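Long-range contacts in probable mRNA-capping enzyme (Acanthamoeba polyphaga mimivirus, PDB 3BGY), which removes the terminal phosphate from the triphosphate 5' end of mRNA through this barrel-shaped, tunnel-type triphosphatase domain and, through other domains of the full-length protein, completes the cap: residues 64-68 against 177-181; 189-195 against 206-210. One frame throughout, in Å; residues are numbered along the deposited sequence. Where two conformers were deposited one is given.

Contact 1 (64-68 against 177-181); sequences NKIES and RYSFT. With ACT (acetate ion), chain E.
I66 and F180 run alongside each other off the same face of an antiparallel strand pair. The ring atom CE1 of F180 is 3.9 Å from CG2 of I66, and CG1 of I66 meets CD1 and CE1 of the same ring. In I66 the branch CG2 stands anti to the backbone N, with CG1 beside that N (chi1 -58°), which sets both branches against the phenylalanine. Further along this face CB of S68 rests against CD2 of Y178 at 3.8 Å, with an acetate, probably from the crystallisation liquor, close by S68.

The other face carries E67, R177 and S179. In the R177 conformer given, E67 and R177 extend together, yet their flat groups are 62° apart and OE2 of E67 stays 4.1 Å from NH2 of R177, off the guanidinium plane with no N-H aimed at it, so their charges are near without a salt bridge. NE of R177 instead donates to a water at 2.7 Å, which in turn donates to OG of S179; that hydroxyl is also bonded to D189 on the next strand. Within the sheet, S179 N reaches E67 O at 2.7 Å and E67 N returns to S179 O at 2.9 Å.

The chemistry is thus two-sided: F180 and Y178 meet helix 47-60 beside I66, with S68 a polar exception, while charge and water gather on the opposite face, consistent with the polar lining of a tunnel triphosphatase barrel.

Contact 2 (189-195 against 206-210); sequences DITDVKS and PSNYE
D192 and S207 meet through a short bond: OG of S207 donates to OD1 of D192 over 2.6 Å, arriving on the syn side, 28° out of the carboxylate plane. The same hydroxyl accepts from NZ of K194 at 2.8 Å, the lysine chain turning at its last torsion (chi4 -50°) to bring the ammonium in. One serine oxygen therefore links a base and an acid from the same strand, and V205 O takes a further bond from NZ. Y209 stands beside D192, ring and carboxylate planes 65° apart; a water at the ring edge joins OH of Y209 to OD2 of D192.

The tight part is the backbone ladder. T191 and E210 exchange two bonds, as do V193 and N208, where N208 N donates to V193 O at 2.8 Å. Y209 CA adds a CA-H...O contact, 3.3 Å from T191 O. Buried V193 turns its CG2 across the end of E210, 3.7 Å from OE1.

Beyond V193 the contact is looser and wetter. N208 was modelled in two conformers, and in the one given waters lie round its amide, whose placement is doubtful because OD1 comes close to another acceptor, V193 O. In the S195 conformer given, another water spans S195 OG and OE2 of E210, 3.1 Å from the latter, so solvent probably helps join the acidic end to the strand.

In the fold, strand 186-196 lies between 208-215 and 169-183, bonded to the latter from I190, D192 and K194. Helix 47-60 lies over the face of I190, D192 and Y209: I190 touches F50, I53 and T54, and the Y209 ring meets F50.

Overall arrangement
The two contacts belong to one antiparallel sheet of eight strands closed into a barrel, their centres about 16 Å apart. Contact 1 joins strand 66-77 to 169-183, and contact 2 joins 186-196 to 208-215; because 169-183 and 186-196 follow each other in the chain and are neighbours in the sheet, the four strands run side by side. Contact 1, which spans 108 intervening residues, is complete before the much more local contact 2 begins further along the chain. The middle strands connect them directly: Y178 O probably accepts from I190 N, and F180 packs on I190. Together they build a continuous part of the barrel wall, with helix 47-60 shared on one face.

Contact 1 (64-68 against 177-181)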
# COMPACT_ATOMS: atom_id res chain seq x y z
N ASN A 64 -2.08 -21.55 -0.94
CA ASN A 64 -3.12 -20.89 -1.75
C ASN A 64 -3.48 -19.50 -1.22
O ASN A 64 -4.07 -18.70 -1.93
CB ASN A 64 -4.43 -21.70 -1.77
CG ASN A 64 -4.40 -22.92 -2.69
OD1 ASN A 64 -3.76 -22.92 -3.74
ND2 ASN A 64 -5.16 -23.94 -2.32
N LYS A 65 -3.09 -19.23 0.02
CA LYS A 65 -3.39 -17.96 0.66
C LYS A 65 -2.17 -17.05 0.76
O LYS A 65 -2.22 -16.02 1.46
CB LYS A 65 -4.00 -18.24 2.05
CG LYS A 65 -5.28 -19.09 1.98
CD LYS A 65 -6.40 -18.33 1.33
CE LYS A 65 -7.70 -19.12 1.32
NZ LYS A 65 -8.75 -18.42 0.53
N ILE A 66 -1.08 -17.43 0.09
CA ILE A 66 0.15 -16.62 0.05
C ILE A 66 0.28 -16.04 -1.36
O ILE A 66 0.09 -16.74 -2.35
CB ILE A 66 1.46 -17.44 0.35
CG1 ILE A 66 1.39 -18.11 1.73
CG2 ILE A 66 2.68 -16.53 0.29
CD1 ILE A 66 2.55 -19.04 2.07
N GLU A 67 0.60 -14.76 -1.45
CA GLU A 67 0.81 -14.13 -2.75
C GLU A 67 2.10 -13.32 -2.61
O GLU A 67 2.28 -12.60 -1.62
CB GLU A 67 -0.36 -13.22 -3.12
CG GLU A 67 -0.34 -12.70 -4.55
CD GLU A 67 -1.49 -11.75 -4.84
OE1 GLU A 67 -2.65 -12.22 -4.86
OE2 GLU A 67 -1.24 -10.54 -5.01
N SER A 68 3.02 -13.48 -3.55
CA SER A 68 4.25 -12.70 -3.47
C SER A 68 4.51 -12.08 -4.82
O SER A 68 4.26 -12.72 -5.85
CB SER A 68 5.45 -13.51 -2.99
OG SER A 68 5.64 -14.68 -3.74
N ARG A 177 6.73 -7.75 -2.22
CA ARG A 177 5.67 -7.90 -1.24
C ARG A 177 5.29 -9.35 -1.04
O ARG A 177 5.43 -10.18 -1.94
CB ARG A 177 4.45 -7.09 -1.72
CG ARG A 177 3.23 -7.03 -0.77
CD ARG A 177 2.10 -6.21 -1.39
NE ARG A 177 1.63 -6.77 -2.66
CZ ARG A 177 0.73 -6.20 -3.46
NH1 ARG A 177 0.18 -5.04 -3.15
NH2 ARG A 177 0.36 -6.81 -4.58
N TYR A 178 4.97 -9.67 0.21
CA TYR A 178 4.45 -10.98 0.56
C TYR A 178 3.11 -10.65 1.21
O TYR A 178 3.05 -9.81 2.12
CB TYR A 178 5.35 -11.70 1.56
CG TYR A 178 6.73 -11.98 1.06
CD1 TYR A 178 7.73 -10.99 1.16
CD2 TYR A 178 7.05 -13.21 0.46
CE1 TYR A 178 9.04 -11.21 0.65
CE2 TYR A 178 8.36 -13.44 -0.06
CZ TYR A 178 9.34 -12.44 0.04
OH TYR A 178 10.60 -12.64 -0.49
N SER A 179 2.03 -11.26 0.71
CA SER A 179 0.68 -11.03 1.24
C SER A 179 0.12 -12.32 1.76
O SER A 179 0.13 -13.36 1.08
CB SER A 179 -0.25 -10.46 0.16
OG SER A 179 0.21 -9.19 -0.28
N PHE A 180 -0.35 -12.29 3.01
CA PHE A 180 -0.88 -13.49 3.62
C PHE A 180 -2.34 -13.28 3.97
O PHE A 180 -2.67 -12.46 4.80
CB PHE A 180 -0.08 -13.82 4.89
CG PHE A 180 1.39 -13.95 4.63
CD1 PHE A 180 1.92 -15.17 4.19
CD2 PHE A 180 2.26 -12.85 4.80
CE1 PHE A 180 3.29 -15.31 3.91
CE2 PHE A 180 3.64 -12.98 4.53
CZ PHE A 180 4.17 -14.23 4.08
N THR A 181 -3.23 -14.02 3.30
CA THR A 181 -4.66 -13.88 3.57
C THR A 181 -4.96 -14.76 4.78
O THR A 181 -5.08 -15.97 4.67
CB THR A 181 -5.50 -14.25 2.31
OG1 THR A 181 -5.19 -13.32 1.26
CG2 THR A 181 -7.00 -14.12 2.62
C ACT E . 4.83 -15.67 -6.86
O ACT E . 4.07 -15.11 -7.81
OXT ACT E . 5.54 -14.99 -6.19
CH3 ACT E . 4.80 -17.15 -6.64
O HOH W 1 -2.79 -13.39 -0.03
O HOH W 2 1.69 -9.51 -2.87

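Contact 2 (189-195 against 206-210)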
# COMPACT_ATOMS: atom_id res chain seq x y z
N ASP A 189 0.29 -7.74 4.91
CA ASP A 189 1.21 -7.40 3.80
C ASP A 189 2.53 -7.00 4.41
O ASP A 189 2.57 -6.17 5.31
CB ASP A 189 0.72 -6.19 3.00
CG ASP A 189 -0.52 -6.47 2.18
OD1 ASP A 189 -0.84 -7.65 1.93
OD2 ASP A 189 -1.15 -5.47 1.78
N ILE A 190 3.62 -7.62 3.96
CA ILE A 190 4.95 -7.27 4.46
C ILE A 190 5.75 -6.99 3.21
O ILE A 190 5.86 -7.84 2.32
CB ILE A 190 5.57 -8.38 5.39
CG1 ILE A 190 6.95 -7.98 5.90
CG2 ILE A 190 5.71 -9.69 4.69
CD1 ILE A 190 6.99 -7.03 7.02
N THR A 191 6.42 -5.84 3.20
CA THR A 191 7.09 -5.40 1.98
C THR A 191 8.49 -4.85 2.16
O THR A 191 8.77 -4.14 3.11
CB THR A 191 6.23 -4.27 1.33
OG1 THR A 191 4.85 -4.67 1.24
CG2 THR A 191 6.68 -3.96 -0.09
N ASP A 192 9.37 -5.25 1.23
CA ASP A 192 10.76 -4.75 1.17
C ASP A 192 10.59 -3.64 0.12
O ASP A 192 10.25 -3.91 -1.05
CB ASP A 192 11.66 -5.89 0.68
CG ASP A 192 13.07 -5.42 0.27
OD1 ASP A 192 13.25 -4.27 -0.17
OD2 ASP A 192 13.99 -6.25 0.35
N VAL A 193 10.79 -2.38 0.51
CA VAL A 193 10.55 -1.26 -0.41
C VAL A 193 11.81 -0.44 -0.69
O VAL A 193 12.50 -0.02 0.25
CB VAL A 193 9.49 -0.24 0.19
CG1 VAL A 193 9.16 0.91 -0.79
CG2 VAL A 193 8.23 -0.92 0.65
N LYS A 194 12.07 -0.17 -1.97
CA LYS A 194 13.20 0.69 -2.38
C LYS A 194 12.54 1.95 -2.93
O LYS A 194 11.80 1.88 -3.91
CB LYS A 194 14.10 -0.01 -3.41
CG LYS A 194 15.00 -1.08 -2.72
CD LYS A 194 15.79 -1.89 -3.74
CE LYS A 194 16.54 -3.05 -3.09
NZ LYS A 194 17.34 -2.62 -1.88
N SER A 195 12.79 3.09 -2.29
CA SER A 195 12.18 4.35 -2.69
C SER A 195 13.19 5.36 -3.21
O SER A 195 14.34 5.39 -2.77
CB SER A 195 11.42 4.98 -1.51
OG SER A 195 10.45 4.08 -1.00
N PRO A 206 19.15 1.51 -0.40
CA PRO A 206 18.83 0.65 0.75
C PRO A 206 17.33 0.50 0.95
O PRO A 206 16.56 1.44 0.78
CB PRO A 206 19.46 1.41 1.93
CG PRO A 206 20.62 2.12 1.31
CD PRO A 206 20.06 2.60 0.00
N SER A 207 16.93 -0.72 1.28
CA SER A 207 15.53 -1.02 1.49
C SER A 207 14.95 -0.57 2.82
O SER A 207 15.69 -0.45 3.80
CB SER A 207 15.34 -2.54 1.48
OG SER A 207 15.54 -3.13 0.21
N ASN A 208 13.68 -0.17 2.81
CA ASN A 208 12.99 0.08 4.07
C ASN A 208 12.00 -1.09 4.10
O ASN A 208 11.91 -1.86 3.13
CB ASN A 208 12.31 1.46 4.20
CG ASN A 208 11.34 1.77 3.07
OD1 ASN A 208 11.75 1.92 1.91
ND2 ASN A 208 10.06 1.91 3.41
N TYR A 209 11.41 -1.34 5.26
CA TYR A 209 10.47 -2.45 5.45
C TYR A 209 9.16 -1.98 6.02
O TYR A 209 9.14 -1.16 6.93
CB TYR A 209 11.14 -3.55 6.32
CG TYR A 209 12.48 -3.99 5.77
CD1 TYR A 209 12.57 -4.94 4.73
CD2 TYR A 209 13.68 -3.37 6.21
CE1 TYR A 209 13.79 -5.26 4.14
CE2 TYR A 209 14.92 -3.67 5.59
CZ TYR A 209 14.96 -4.61 4.57
OH TYR A 209 16.17 -4.91 3.99
N GLU A 210 8.05 -2.44 5.43
CA GLU A 210 6.71 -2.01 5.81
C GLU A 210 5.82 -3.19 6.12
O GLU A 210 5.83 -4.17 5.39
CB GLU A 210 6.11 -1.16 4.67
CG GLU A 210 6.87 0.18 4.53
CD GLU A 210 6.45 1.08 3.39
OE1 GLU A 210 5.52 0.72 2.63
OE2 GLU A 210 7.06 2.16 3.26
O HOH W 3 3.57 -4.01 3.43
O HOH W 4 16.17 -6.50 1.98
O HOH W 5 14.23 2.84 0.23
O HOH W 6 8.23 4.06 1.05
O HOH W 7 12.51 4.27 1.52